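Local coordinates for protein glycosyl transferase family 9 (Veillonella parvula, PDB 3TOV) that probably transfers a sugar, as heptosyltransferases of glycosyltransferase family 9 do, from a nucleotide-activated donor to an acceptor, using a two-domain GT-B fold, at residues A[10-15]-A[40-45]; A[90-95]-A[113-118]; A[102-107]-A[120-125]; A[126-131]-A[148-153]. All coordinates share one frame; numbering follows the deposited sequence.

Contact 1: residues A[10-15]-A[40-45]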
loop_
_atom_site.group_PDB
_atom_site.type_symbol
_atom_site.label_atom_id
_atom_site.label_comp_id
_atom_site.label_asym_id
_atom_site.label_seq_id
_atom_site.Cartn_x
_atom_site.Cartn_y
_atom_site.Cartn_z
ATOM N N ARG A 10 -12.524 22.045 -10.941
ATOM C CA ARG A 10 -12.489 20.674 -11.432
ATOM C C ARG A 10 -11.045 20.259 -11.572
ATOM O O ARG A 10 -10.279 20.904 -12.285
ATOM C CB ARG A 10 -13.176 20.546 -12.788
ATOM C CG ARG A 10 -14.674 20.733 -12.734
ATOM C CD ARG A 10 -15.342 20.301 -14.029
ATOM N NE ARG A 10 -16.288 19.215 -13.791
ATOM C CZ ARG A 10 -16.074 17.952 -14.138
ATOM N NH1 ARG A 10 -14.946 17.617 -14.759
ATOM N NH2 ARG A 10 -16.994 17.030 -13.868
ATOM N N ILE A 11 -10.682 19.169 -10.907
ATOM C CA ILE A 11 -9.287 18.772 -10.819
ATOM C C ILE A 11 -9.075 17.319 -11.223
ATOM O O ILE A 11 -9.860 16.444 -10.864
ATOM C CB ILE A 11 -8.776 18.964 -9.389
ATOM C CG1 ILE A 11 -9.118 20.365 -8.892
ATOM C CG2 ILE A 11 -7.290 18.748 -9.319
ATOM C CD1 ILE A 11 -9.014 20.503 -7.400
ATOM N N VAL A 12 -8.015 17.061 -11.977
ATOM C CA VAL A 12 -7.644 15.685 -12.275
ATOM C C VAL A 12 -6.305 15.283 -11.633
ATOM O O VAL A 12 -5.329 16.035 -11.653
ATOM C CB VAL A 12 -7.615 15.416 -13.788
ATOM C CG1 VAL A 12 -6.975 14.072 -14.079
ATOM C CG2 VAL A 12 -9.008 15.450 -14.331
ATOM N N VAL A 13 -6.272 14.091 -11.051
ATOM C CA VAL A 13 -5.038 13.557 -10.505
ATOM C C VAL A 13 -4.640 12.340 -11.325
ATOM O O VAL A 13 -5.441 11.445 -11.556
ATOM C CB VAL A 13 -5.196 13.181 -9.021
ATOM C CG1 VAL A 13 -3.852 12.747 -8.407
ATOM C CG2 VAL A 13 -5.774 14.356 -8.267
ATOM N N THR A 14 -3.398 12.326 -11.778
ATOM C CA THR A 14 -2.917 11.246 -12.599
ATOM C C THR A 14 -1.835 10.491 -11.853
ATOM O O THR A 14 -0.766 11.037 -11.578
ATOM C CB THR A 14 -2.333 11.789 -13.885
ATOM O OG1 THR A 14 -1.179 12.581 -13.577
ATOM C CG2 THR A 14 -3.345 12.658 -14.553
ATOM N N PHE A 15 -2.135 9.237 -11.517
ATOM C CA PHE A 15 -1.176 8.316 -10.928
ATOM C C PHE A 15 -1.436 6.893 -11.472
ATOM O O PHE A 15 -2.457 6.266 -11.168
ATOM C CB PHE A 15 -1.287 8.370 -9.410
ATOM C CG PHE A 15 -0.081 7.849 -8.696
ATOM C CD1 PHE A 15 1.132 8.495 -8.801
ATOM C CD2 PHE A 15 -0.163 6.713 -7.906
ATOM C CE1 PHE A 15 2.253 8.009 -8.136
ATOM C CE2 PHE A 15 0.952 6.223 -7.237
ATOM C CZ PHE A 15 2.161 6.873 -7.352
ATOM N N HIS A 40 -14.479 19.740 -7.652
ATOM C CA HIS A 40 -14.764 18.437 -8.219
ATOM C C HIS A 40 -13.456 17.729 -8.550
ATOM O O HIS A 40 -12.631 18.226 -9.327
ATOM C CB HIS A 40 -15.629 18.543 -9.473
ATOM C CG HIS A 40 -15.849 17.226 -10.148
ATOM N ND1 HIS A 40 -14.891 16.632 -10.945
ATOM C CD2 HIS A 40 -16.900 16.373 -10.118
ATOM C CE1 HIS A 40 -15.350 15.475 -11.383
ATOM N NE2 HIS A 40 -16.567 15.297 -10.899
ATOM N N ILE A 41 -13.269 16.558 -7.963
ATOM C CA ILE A 41 -11.989 15.884 -8.066
ATOM C C ILE A 41 -12.148 14.560 -8.768
ATOM O O ILE A 41 -13.071 13.809 -8.468
ATOM C CB ILE A 41 -11.378 15.638 -6.682
ATOM C CG1 ILE A 41 -11.064 16.976 -6.000
ATOM C CG2 ILE A 41 -10.137 14.798 -6.821
ATOM C CD1 ILE A 41 -10.739 16.885 -4.515
ATOM N N THR A 42 -11.248 14.270 -9.701
ATOM C CA THR A 42 -11.278 12.986 -10.383
ATOM C C THR A 42 -9.892 12.326 -10.426
ATOM O O THR A 42 -8.887 12.990 -10.696
ATOM C CB THR A 42 -11.940 13.087 -11.787
ATOM O OG1 THR A 42 -11.087 12.499 -12.770
ATOM C CG2 THR A 42 -12.225 14.544 -12.158
ATOM N N TYR A 43 -9.867 11.021 -10.134
ATOM C CA TYR A 43 -8.643 10.214 -10.050
ATOM C C TYR A 43 -8.485 9.285 -11.242
ATOM O O TYR A 43 -9.463 8.784 -11.781
ATOM C CB TYR A 43 -8.701 9.339 -8.812
ATOM C CG TYR A 43 -7.356 8.838 -8.299
ATOM C CD1 TYR A 43 -6.775 9.415 -7.184
ATOM C CD2 TYR A 43 -6.693 7.771 -8.905
ATOM C CE1 TYR A 43 -5.575 8.973 -6.687
ATOM C CE2 TYR A 43 -5.480 7.319 -8.416
ATOM C CZ TYR A 43 -4.927 7.931 -7.296
ATOM O OH TYR A 43 -3.724 7.526 -6.759
ATOM N N VAL A 44 -7.244 9.021 -11.621
ATOM C CA VAL A 44 -6.959 8.151 -12.748
ATOM C C VAL A 44 -5.889 7.097 -12.413
ATOM O O VAL A 44 -4.694 7.404 -12.425
ATOM C CB VAL A 44 -6.506 8.988 -13.943
ATOM C CG1 VAL A 44 -6.365 8.124 -15.183
ATOM C CG2 VAL A 44 -7.499 10.121 -14.184
ATOM N N ILE A 45 -6.333 5.869 -12.108
ATOM C CA ILE A 45 -5.439 4.719 -11.886
ATOM C C ILE A 45 -5.390 3.796 -13.087
ATOM O O ILE A 45 -6.006 4.054 -14.125
ATOM C CB ILE A 45 -5.910 3.751 -10.753
ATOM C CG1 ILE A 45 -7.299 4.115 -10.240
ATOM C CG2 ILE A 45 -4.851 3.553 -9.684
ATOM C CD1 ILE A 45 -8.392 3.675 -11.216
#
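The guanidinium of R10 lies flat on the imidazole of H40, with group centres 3.9 Å apart and planes only 17° from parallel. NH2 sits above the middle of the ring. R10 gets there by a bend at chi3 (119°), which brings the end of its chain back across to H40, so that the two side chains run alongside each other in the same direction. Beyond this stack, V12 meets T42 through CG2, 3.9 Å from OG1, and V12 CG1 reaches on to V44 CG2 at 4.0 Å. The other face carries I11, I41, V13 and Y43. There I11 CD1 approaches I41 CG1 at 4.3 Å, while the Y43 ring, its CG anti to the backbone N (chi1 -159°), extends beside F15 and brings OH to 3.7 Å from F15 CB. The phenol hydroxyl itself is bonded to T25. Backbone amides and carbonyls alternate between the strands: I11 N donates to H40 O at 2.7 Å, T42 N to I11 O, and V13 N to T42 O, followed by a weak bond from V44 N to V13 O. This in-register parallel pairing, with helices in the connection between the strands, is the beta-alpha-beta arrangement of a Rossmann-like GT-B domain.

Contact 2: residues A[90-95]-A[113-118]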
loop_
_atom_site.group_PDB
_atom_site.type_symbol
_atom_site.label_atom_id
_atom_site.label_comp_id
_atom_site.label_asym_id
_atom_site.label_seq_id
_atom_site.Cartn_x
_atom_site.Cartn_y
_atom_site.Cartn_z
ATOM N N THR A 90 -11.815 20.815 -17.136
ATOM C CA THR A 90 -10.819 20.642 -16.086
ATOM C C THR A 90 -9.955 21.888 -15.851
ATOM O O THR A 90 -9.305 22.384 -16.764
ATOM C CB THR A 90 -9.907 19.452 -16.433
ATOM O OG1 THR A 90 -10.687 18.244 -16.472
ATOM C CG2 THR A 90 -8.795 19.332 -15.414
ATOM N N ASP A 91 -9.944 22.379 -14.616
ATOM C CA ASP A 91 -9.248 23.626 -14.277
ATOM C C ASP A 91 -7.761 23.399 -14.013
ATOM O O ASP A 91 -6.900 24.074 -14.591
ATOM C CB ASP A 91 -9.892 24.264 -13.042
ATOM C CG ASP A 91 -11.364 24.573 -13.245
ATOM O OD1 ASP A 91 -11.707 25.105 -14.325
ATOM O OD2 ASP A 91 -12.176 24.277 -12.335
ATOM N N ILE A 92 -7.486 22.439 -13.133
ATOM C CA ILE A 92 -6.140 22.076 -12.724
ATOM C C ILE A 92 -5.874 20.593 -12.928
ATOM O O ILE A 92 -6.667 19.746 -12.509
ATOM C CB ILE A 92 -5.960 22.314 -11.220
ATOM C CG1 ILE A 92 -6.166 23.785 -10.872
ATOM C CG2 ILE A 92 -4.594 21.821 -10.751
ATOM C CD1 ILE A 92 -6.732 23.981 -9.490
ATOM N N VAL A 93 -4.746 20.277 -13.555
ATOM C CA VAL A 93 -4.243 18.907 -13.554
ATOM C C VAL A 93 -2.956 18.766 -12.722
ATOM O O VAL A 93 -2.007 19.531 -12.882
ATOM C CB VAL A 93 -4.017 18.379 -14.978
ATOM C CG1 VAL A 93 -2.891 17.343 -14.991
ATOM C CG2 VAL A 93 -5.308 17.796 -15.526
ATOM N N ILE A 94 -2.948 17.780 -11.832
ATOM C CA ILE A 94 -1.808 17.498 -10.975
ATOM C C ILE A 94 -1.216 16.140 -11.335
ATOM O O ILE A 94 -1.882 15.125 -11.182
ATOM C CB ILE A 94 -2.257 17.442 -9.509
ATOM C CG1 ILE A 94 -3.054 18.694 -9.159
ATOM C CG2 ILE A 94 -1.066 17.257 -8.587
ATOM C CD1 ILE A 94 -3.275 18.897 -7.691
ATOM N N ASN A 95 0.023 16.106 -11.815
ATOM C CA ASN A 95 0.653 14.826 -12.145
ATOM C C ASN A 95 1.593 14.365 -11.030
ATOM O O ASN A 95 2.525 15.086 -10.668
ATOM C CB ASN A 95 1.399 14.893 -13.486
ATOM C CG ASN A 95 2.046 13.564 -13.858
ATOM O OD1 ASN A 95 1.635 12.507 -13.383
ATOM N ND2 ASN A 95 3.061 13.615 -14.712
ATOM N N ILE A 113 -4.105 24.810 -16.460
ATOM C CA ILE A 113 -2.918 24.735 -15.644
ATOM C C ILE A 113 -2.589 23.311 -15.218
ATOM O O ILE A 113 -3.402 22.625 -14.603
ATOM C CB ILE A 113 -3.021 25.688 -14.442
ATOM C CG1 ILE A 113 -2.386 25.081 -13.206
ATOM C CG2 ILE A 113 -4.469 26.013 -14.130
ATOM C CD1 ILE A 113 -2.890 25.745 -11.991
ATOM N N THR A 114 -1.389 22.877 -15.595
ATOM C CA THR A 114 -0.846 21.592 -15.179
ATOM C C THR A 114 0.241 21.808 -14.139
ATOM O O THR A 114 1.082 22.712 -14.263
ATOM C CB THR A 114 -0.225 20.803 -16.355
ATOM O OG1 THR A 114 -1.178 20.672 -17.419
ATOM C CG2 THR A 114 0.203 19.428 -15.896
ATOM N N THR A 115 0.212 20.973 -13.110
ATOM C CA THR A 115 1.226 21.019 -12.075
ATOM C C THR A 115 1.557 19.601 -11.559
ATOM O O THR A 115 1.259 18.597 -12.213
ATOM C CB THR A 115 0.871 22.062 -10.960
ATOM O OG1 THR A 115 2.014 22.307 -10.135
ATOM C CG2 THR A 115 -0.296 21.615 -10.106
ATOM N N GLY A 116 2.209 19.519 -10.409
ATOM C CA GLY A 116 2.772 18.260 -9.969
ATOM C C GLY A 116 4.136 18.082 -10.606
ATOM O O GLY A 116 4.802 19.038 -10.976
HETATM N N MSE A 117 4.564 16.842 -10.741
HETATM C CA MSE A 117 5.883 16.587 -11.272
HETATM C C MSE A 117 5.730 15.718 -12.497
HETATM O O MSE A 117 4.986 14.740 -12.474
HETATM C CB MSE A 117 6.742 15.868 -10.236
HETATM C CG MSE A 117 8.190 15.837 -10.628
HETATM SE SE MSE A 117 9.256 14.550 -9.668
HETATM C CE MSE A 117 10.898 14.787 -10.682
ATOM N N SER A 118 6.425 16.077 -13.567
ATOM C CA SER A 118 6.364 15.309 -14.800
ATOM C C SER A 118 7.752 15.108 -15.391
ATOM O O SER A 118 8.712 15.784 -14.998
ATOM C CB SER A 118 5.436 15.983 -15.818
ATOM O OG SER A 118 4.079 15.879 -15.409
#
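Strands 92-95 and 113-116, the two strands of a beta-alpha-beta unit whose crossover is helix 100-109, pair in parallel from I92 with I113 to N95 with G116. Their backbones are joined by V93 N to I113 O at 2.9 Å, T115 N to V93 O at 2.7 Å, N95 N to T115 O at 2.8 Å and M117 N to N95 O. Side chains on matching positions lie alongside one another: I92 CG1 meets I113 CD1 at 4.0 Å, I94 CG1 meets T115 CG2, and on the other face V93 CG1 touches T114 CG2 at 3.8 Å. G116, at positive phi (84°), has no side chain, and N95 O lies against its CA where a CB would clash. N95 CG lies anti to the backbone N (chi1 -179°), which brings the end of the side chain to S118; it also touches T102 and S103 of helix 100-109. Replacing N95 by an alanine would probably leave S118, T102 and S103 without the amide they pack on and open a gap at the strand end. Along its other edge, strand 92-95 bonds to strand 10-14 through I92 and I94; helix 100-109 lies over the V93 face with A106, and strand 113-116 continues the sheet toward strand 128-129.

Contact 3: residues A[102-107]-A[120-125]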
loop_
_atom_site.group_PDB
_atom_site.type_symbol
_atom_site.label_atom_id
_atom_site.label_comp_id
_atom_site.label_asym_id
_atom_site.label_seq_id
_atom_site.Cartn_x
_atom_site.Cartn_y
_atom_site.Cartn_z
ATOM N N THR A 102 2.679 8.772 -18.199
ATOM C CA THR A 102 1.694 9.517 -17.437
ATOM C C THR A 102 1.883 11.003 -17.642
ATOM O O THR A 102 0.925 11.773 -17.636
ATOM C CB THR A 102 1.749 9.208 -15.957
ATOM O OG1 THR A 102 1.421 7.832 -15.759
ATOM C CG2 THR A 102 0.735 10.057 -15.226
ATOM N N SER A 103 3.125 11.419 -17.822
ATOM C CA SER A 103 3.384 12.821 -18.064
ATOM C C SER A 103 2.671 13.177 -19.354
ATOM O O SER A 103 1.957 14.166 -19.428
ATOM C CB SER A 103 4.885 13.087 -18.156
ATOM O OG SER A 103 5.529 12.756 -16.938
ATOM N N TYR A 104 2.839 12.345 -20.367
ATOM C CA TYR A 104 2.102 12.540 -21.593
ATOM C C TYR A 104 0.622 12.766 -21.310
ATOM O O TYR A 104 0.034 13.757 -21.736
ATOM C CB TYR A 104 2.268 11.327 -22.502
ATOM C CG TYR A 104 1.387 11.379 -23.717
ATOM C CD1 TYR A 104 1.788 12.060 -24.852
ATOM C CD2 TYR A 104 0.147 10.763 -23.717
ATOM C CE1 TYR A 104 0.983 12.110 -25.965
ATOM C CE2 TYR A 104 -0.668 10.809 -24.821
ATOM C CZ TYR A 104 -0.249 11.484 -25.944
ATOM O OH TYR A 104 -1.067 11.546 -27.045
ATOM N N LEU A 105 0.014 11.831 -20.596
ATOM C CA LEU A 105 -1.408 11.924 -20.304
ATOM C C LEU A 105 -1.796 13.294 -19.730
ATOM O O LEU A 105 -2.679 13.962 -20.263
ATOM C CB LEU A 105 -1.834 10.794 -19.365
ATOM C CG LEU A 105 -3.277 10.910 -18.894
ATOM C CD1 LEU A 105 -4.193 11.087 -20.089
ATOM C CD2 LEU A 105 -3.670 9.692 -18.088
ATOM N N ALA A 106 -1.131 13.702 -18.649
ATOM C CA ALA A 106 -1.395 14.990 -18.000
ATOM C C ALA A 106 -1.323 16.149 -18.989
ATOM O O ALA A 106 -2.094 17.098 -18.914
ATOM C CB ALA A 106 -0.411 15.224 -16.851
ATOM N N TRP A 107 -0.370 16.071 -19.909
ATOM C CA TRP A 107 -0.246 17.059 -20.961
ATOM C C TRP A 107 -1.446 16.947 -21.893
ATOM O O TRP A 107 -2.122 17.937 -22.149
ATOM C CB TRP A 107 1.053 16.836 -21.738
ATOM C CG TRP A 107 1.154 17.615 -23.011
ATOM C CD1 TRP A 107 1.575 18.903 -23.147
ATOM C CD2 TRP A 107 0.838 17.154 -24.331
ATOM N NE1 TRP A 107 1.537 19.279 -24.469
ATOM C CE2 TRP A 107 1.088 18.223 -25.219
ATOM C CE3 TRP A 107 0.361 15.946 -24.852
ATOM C CZ2 TRP A 107 0.878 18.121 -26.598
ATOM C CZ3 TRP A 107 0.152 15.852 -26.228
ATOM C CH2 TRP A 107 0.413 16.931 -27.078
ATOM N N PHE A 120 10.892 15.402 -17.701
ATOM C CA PHE A 120 11.469 16.664 -18.143
ATOM C C PHE A 120 11.131 16.968 -19.602
ATOM O O PHE A 120 11.246 18.111 -20.072
ATOM C CB PHE A 120 12.986 16.653 -17.944
ATOM C CG PHE A 120 13.712 15.735 -18.882
ATOM C CD1 PHE A 120 14.122 16.182 -20.133
ATOM C CD2 PHE A 120 13.990 14.424 -18.517
ATOM C CE1 PHE A 120 14.795 15.332 -20.995
ATOM C CE2 PHE A 120 14.667 13.576 -19.376
ATOM C CZ PHE A 120 15.064 14.020 -20.612
ATOM N N LEU A 121 10.710 15.939 -20.322
ATOM C CA LEU A 121 10.304 16.132 -21.695
ATOM C C LEU A 121 9.000 16.928 -21.809
ATOM O O LEU A 121 8.799 17.632 -22.788
ATOM C CB LEU A 121 10.214 14.798 -22.411
ATOM C CG LEU A 121 11.387 14.563 -23.352
ATOM C CD1 LEU A 121 11.178 13.285 -24.132
ATOM C CD2 LEU A 121 11.558 15.729 -24.308
ATOM N N PHE A 122 8.130 16.833 -20.807
ATOM C CA PHE A 122 6.915 17.646 -20.764
ATOM C C PHE A 122 7.007 18.872 -19.852
ATOM O O PHE A 122 6.064 19.674 -19.788
ATOM C CB PHE A 122 5.731 16.798 -20.324
ATOM C CG PHE A 122 5.429 15.663 -21.249
ATOM C CD1 PHE A 122 4.496 15.803 -22.250
ATOM C CD2 PHE A 122 6.085 14.451 -21.117
ATOM C CE1 PHE A 122 4.226 14.765 -23.092
ATOM C CE2 PHE A 122 5.811 13.404 -21.961
ATOM C CZ PHE A 122 4.885 13.562 -22.946
ATOM N N ARG A 123 8.130 19.007 -19.144
ATOM C CA ARG A 123 8.293 20.077 -18.165
ATOM C C ARG A 123 7.824 21.385 -18.728
ATOM O O ARG A 123 6.944 22.014 -18.146
ATOM C CB ARG A 123 9.738 20.221 -17.693
ATOM C CG ARG A 123 9.864 20.167 -16.177
ATOM C CD ARG A 123 11.158 20.782 -15.669
ATOM N NE ARG A 123 11.056 22.235 -15.554
ATOM C CZ ARG A 123 11.459 22.938 -14.500
ATOM N NH1 ARG A 123 12.006 22.330 -13.447
ATOM N NH2 ARG A 123 11.318 24.260 -14.509
ATOM N N PRO A 124 8.392 21.784 -19.879
ATOM C CA PRO A 124 8.172 23.091 -20.518
ATOM C C PRO A 124 6.718 23.586 -20.498
ATOM O O PRO A 124 6.476 24.756 -20.198
ATOM C CB PRO A 124 8.614 22.840 -21.962
ATOM C CG PRO A 124 9.673 21.806 -21.839
ATOM C CD PRO A 124 9.262 20.915 -20.699
ATOM N N PHE A 125 5.774 22.703 -20.809
ATOM C CA PHE A 125 4.364 23.071 -20.960
ATOM C C PHE A 125 3.593 23.217 -19.644
ATOM O O PHE A 125 2.399 23.523 -19.644
ATOM C CB PHE A 125 3.646 22.033 -21.824
ATOM C CG PHE A 125 4.468 21.529 -22.969
ATOM C CD1 PHE A 125 4.366 22.110 -24.219
ATOM C CD2 PHE A 125 5.350 20.477 -22.792
ATOM C CE1 PHE A 125 5.124 21.649 -25.271
ATOM C CE2 PHE A 125 6.113 20.013 -23.839
ATOM C CZ PHE A 125 6.001 20.596 -25.079
#
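F122 makes most of the contact by laying one face of its ring on the backbone of helix 100-109. S103 C stands 3.9 Å above the ring centre, and Y104 CA comes to 3.3 Å from F122 CZ. With CG beside its backbone N (chi1 -61°), the ring reaches across from the loop to lie against S103, Y104 and W107. Aliphatic carbons touch its rim at CD1 and CD2: S103 CB meets F122 CD2 at 3.5 Å, and W107 CB lies 3.6 Å from F122 CD1. At the far end, CZ meets the Y104 ring at its edge, near the plane of that ring. The loop 120-125, which leads from strand 113-116 to strand 128-129, is thus folded back over the crossover helix of the Rossmann-like domain, close to its surface.

Among aromatic pairs, W107, F122 and F125 form a cluster. W107 turns the edge of its five-membered ring to the face of F125, a T-shaped pair with centroids 4.9 Å apart and planes at 63°. Its meeting with F122 is oblique. A serine in place of F122 would probably open a gap beside S103 and Y104 and leave W107 with F125 as its one aromatic neighbour from the loop. Polar atoms bond to other partners: S103 OG to N99 O and H119 N, and Y104 OH to N78. Within the loop, F125 N bonds F122 O at 3.2 Å.

Contact 4: residues A[126-131]-A[148-153]. With SO4 (sulfate ion), chain C.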
loop_
_atom_site.group_PDB
_atom_site.type_symbol
_atom_site.label_atom_id
_atom_site.label_comp_id
_atom_site.label_asym_id
_atom_site.label_seq_id
_atom_site.Cartn_x
_atom_site.Cartn_y
_atom_site.Cartn_z
HETATM N N MSE A 126 4.255 22.985 -18.522
HETATM C CA MSE A 126 3.566 23.058 -17.248
HETATM C C MSE A 126 3.395 24.483 -16.725
HETATM O O MSE A 126 4.009 25.425 -17.229
HETATM C CB MSE A 126 4.306 22.224 -16.244
HETATM C CG MSE A 126 4.214 20.771 -16.525
HETATM SE SE MSE A 126 4.748 19.826 -14.923
HETATM C CE MSE A 126 6.666 20.060 -15.124
ATOM N N THR A 127 2.544 24.640 -15.717
ATOM C CA THR A 127 2.337 25.947 -15.107
ATOM C C THR A 127 3.313 26.106 -13.947
ATOM O O THR A 127 4.049 27.099 -13.852
ATOM C CB THR A 127 0.909 26.093 -14.561
ATOM O OG1 THR A 127 -0.029 25.687 -15.558
ATOM C CG2 THR A 127 0.632 27.534 -14.174
ATOM N N LYS A 128 3.302 25.110 -13.066
ATOM C CA LYS A 128 4.197 25.060 -11.926
ATOM C C LYS A 128 4.704 23.633 -11.745
ATOM O O LYS A 128 3.935 22.716 -11.455
ATOM C CB LYS A 128 3.481 25.536 -10.664
ATOM C CG LYS A 128 4.382 25.586 -9.437
ATOM C CD LYS A 128 3.736 26.318 -8.265
ATOM C CE LYS A 128 4.789 26.785 -7.265
ATOM N NZ LYS A 128 5.621 27.898 -7.826
ATOM N N TYR A 129 6.002 23.452 -11.935
ATOM C CA TYR A 129 6.618 22.148 -11.763
ATOM C C TYR A 129 7.035 21.942 -10.319
ATOM O O TYR A 129 8.098 22.388 -9.914
ATOM C CB TYR A 129 7.831 22.022 -12.681
ATOM C CG TYR A 129 8.764 20.878 -12.355
ATOM C CD1 TYR A 129 8.372 19.559 -12.537
ATOM C CD2 TYR A 129 10.049 21.120 -11.891
ATOM C CE1 TYR A 129 9.228 18.507 -12.255
ATOM C CE2 TYR A 129 10.914 20.080 -11.606
ATOM C CZ TYR A 129 10.500 18.772 -11.787
ATOM O OH TYR A 129 11.358 17.726 -11.502
ATOM N N THR A 130 6.195 21.275 -9.541
ATOM C CA THR A 130 6.550 20.935 -8.171
ATOM C C THR A 130 7.301 19.610 -8.096
ATOM O O THR A 130 6.702 18.558 -8.252
ATOM C CB THR A 130 5.306 20.817 -7.292
ATOM O OG1 THR A 130 4.552 19.659 -7.684
ATOM C CG2 THR A 130 4.451 22.060 -7.429
ATOM N N ARG A 131 8.603 19.663 -7.830
ATOM C CA ARG A 131 9.420 18.453 -7.688
ATOM C C ARG A 131 9.148 17.681 -6.391
ATOM O O ARG A 131 8.907 18.288 -5.341
ATOM C CB ARG A 131 10.904 18.795 -7.763
ATOM C CG ARG A 131 11.796 17.625 -7.477
ATOM C CD ARG A 131 13.251 18.019 -7.497
ATOM N NE ARG A 131 14.108 16.848 -7.337
ATOM C CZ ARG A 131 15.438 16.872 -7.382
ATOM N NH1 ARG A 131 16.085 18.017 -7.580
ATOM N NH2 ARG A 131 16.120 15.742 -7.236
ATOM N N GLU A 148 1.809 21.254 -0.423
ATOM C CA GLU A 148 2.470 22.312 0.324
ATOM C C GLU A 148 3.224 23.258 -0.606
ATOM O O GLU A 148 3.225 24.476 -0.398
ATOM C CB GLU A 148 3.430 21.726 1.348
ATOM C CG GLU A 148 2.747 21.165 2.579
ATOM C CD GLU A 148 3.655 20.235 3.374
ATOM O OE1 GLU A 148 4.802 19.987 2.931
ATOM O OE2 GLU A 148 3.216 19.749 4.440
ATOM N N GLN A 149 3.870 22.706 -1.631
ATOM C CA GLN A 149 4.515 23.538 -2.649
ATOM C C GLN A 149 3.475 24.427 -3.338
ATOM O O GLN A 149 3.795 25.517 -3.823
ATOM C CB GLN A 149 5.276 22.678 -3.666
ATOM C CG GLN A 149 6.387 21.865 -3.029
ATOM C CD GLN A 149 7.367 21.301 -4.027
ATOM O OE1 GLN A 149 7.687 21.921 -5.039
ATOM N NE2 GLN A 149 7.852 20.106 -3.745
ATOM N N LEU A 150 2.229 23.957 -3.362
ATOM C CA LEU A 150 1.124 24.754 -3.878
ATOM C C LEU A 150 0.499 25.687 -2.831
ATOM O O LEU A 150 -0.417 26.454 -3.135
ATOM C CB LEU A 150 0.053 23.852 -4.481
ATOM C CG LEU A 150 0.496 23.072 -5.710
ATOM C CD1 LEU A 150 -0.697 22.404 -6.327
ATOM C CD2 LEU A 150 1.159 23.986 -6.705
ATOM N N GLY A 151 0.987 25.622 -1.600
ATOM C CA GLY A 151 0.541 26.550 -0.579
ATOM C C GLY A 151 -0.400 25.971 0.461
ATOM O O GLY A 151 -0.957 26.700 1.281
ATOM N N VAL A 152 -0.588 24.664 0.446
ATOM C CA VAL A 152 -1.410 24.054 1.474
ATOM C C VAL A 152 -0.705 24.115 2.835
ATOM O O VAL A 152 0.525 24.186 2.912
ATOM C CB VAL A 152 -1.816 22.625 1.091
ATOM C CG1 VAL A 152 -2.167 21.808 2.327
ATOM C CG2 VAL A 152 -2.978 22.674 0.123
ATOM N N THR A 153 -1.490 24.100 3.906
ATOM C CA THR A 153 -0.966 24.354 5.237
ATOM C C THR A 153 -1.443 23.292 6.210
ATOM O O THR A 153 -0.660 22.725 6.969
ATOM C CB THR A 153 -1.453 25.722 5.720
ATOM O OG1 THR A 153 -1.011 26.722 4.799
ATOM C CG2 THR A 153 -0.947 26.043 7.126
HETATM S S SO4 C . 19.995 15.960 -6.906
HETATM O O1 SO4 C . 19.575 17.295 -6.471
HETATM O O2 SO4 C . 20.524 15.204 -5.773
HETATM O O3 SO4 C . 18.846 15.242 -7.449
HETATM O O4 SO4 C . 21.020 16.066 -7.945
#
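T130 and Q149 meet where helix 139-149 ends in a Schellman motif beside the edge strand 128-129 of the parallel sheet, with G151 at positive phi closing the last turn. The two side chains cross obliquely, T130 CB lying 3.5 Å from Q149 OE1. Beyond CG the Q149 chain is extended, which carries its amide past T130 to the backbone of the next residue. There NE2 donates to R131 O at 2.6 Å, with 147° at the hydrogen. The donor lies in the carbonyl plane of R131, while that oxygen is somewhat tilted from the plane of the Q149 amide. NE2 also bonds N145 OD1, so two acceptors hold this one nitrogen, which probably limits rotation of the amide.

L150 is turned at about a right angle to T130, and its CD2 branch is 3.9 Å from T130 CG2. The same methyl receives K128, whose chain slides past L150 in the opposite direction and brings CD to 3.8 Å from it. Further along this chain, K128 CE lies 3.8 Å from Q149 O. T115, on the neighbouring strand, lies against both T130 and L150. The CB of R131 points away from 148-153, and the chain is extended from CG to NE. Its guanidinium meets a sulfate ion, probably from the crystallisation liquor, edge-on: R131 NH2 donates to O3 of the sulfate at 2.8 Å, with 162° at the hydrogen.

Contacts 1 and 2 lie within one parallel sheet, ordered 61-65, 40-46, 10-14, 92-95, 113-116, 128-129, and contact 4 joins its edge strand 128-129 to the end of helix 139-149. Centres of contacts 1 and 2 are about 9 Å apart, joined by bonds between strands 10-14 and 92-95; contacts 2 and 4 are about 10 Å apart, and contacts 1 and 4 about 16 Å. Contact 3 lies about 9 Å from contact 2, its helix 100-109 linking the strands of contact 2. Contact 1 closes before the others open, while the segments of contacts 2 and 3 alternate along the chain. The arrangement is consistent with one Rossmann-like domain of a GT-B glycosyltransferase.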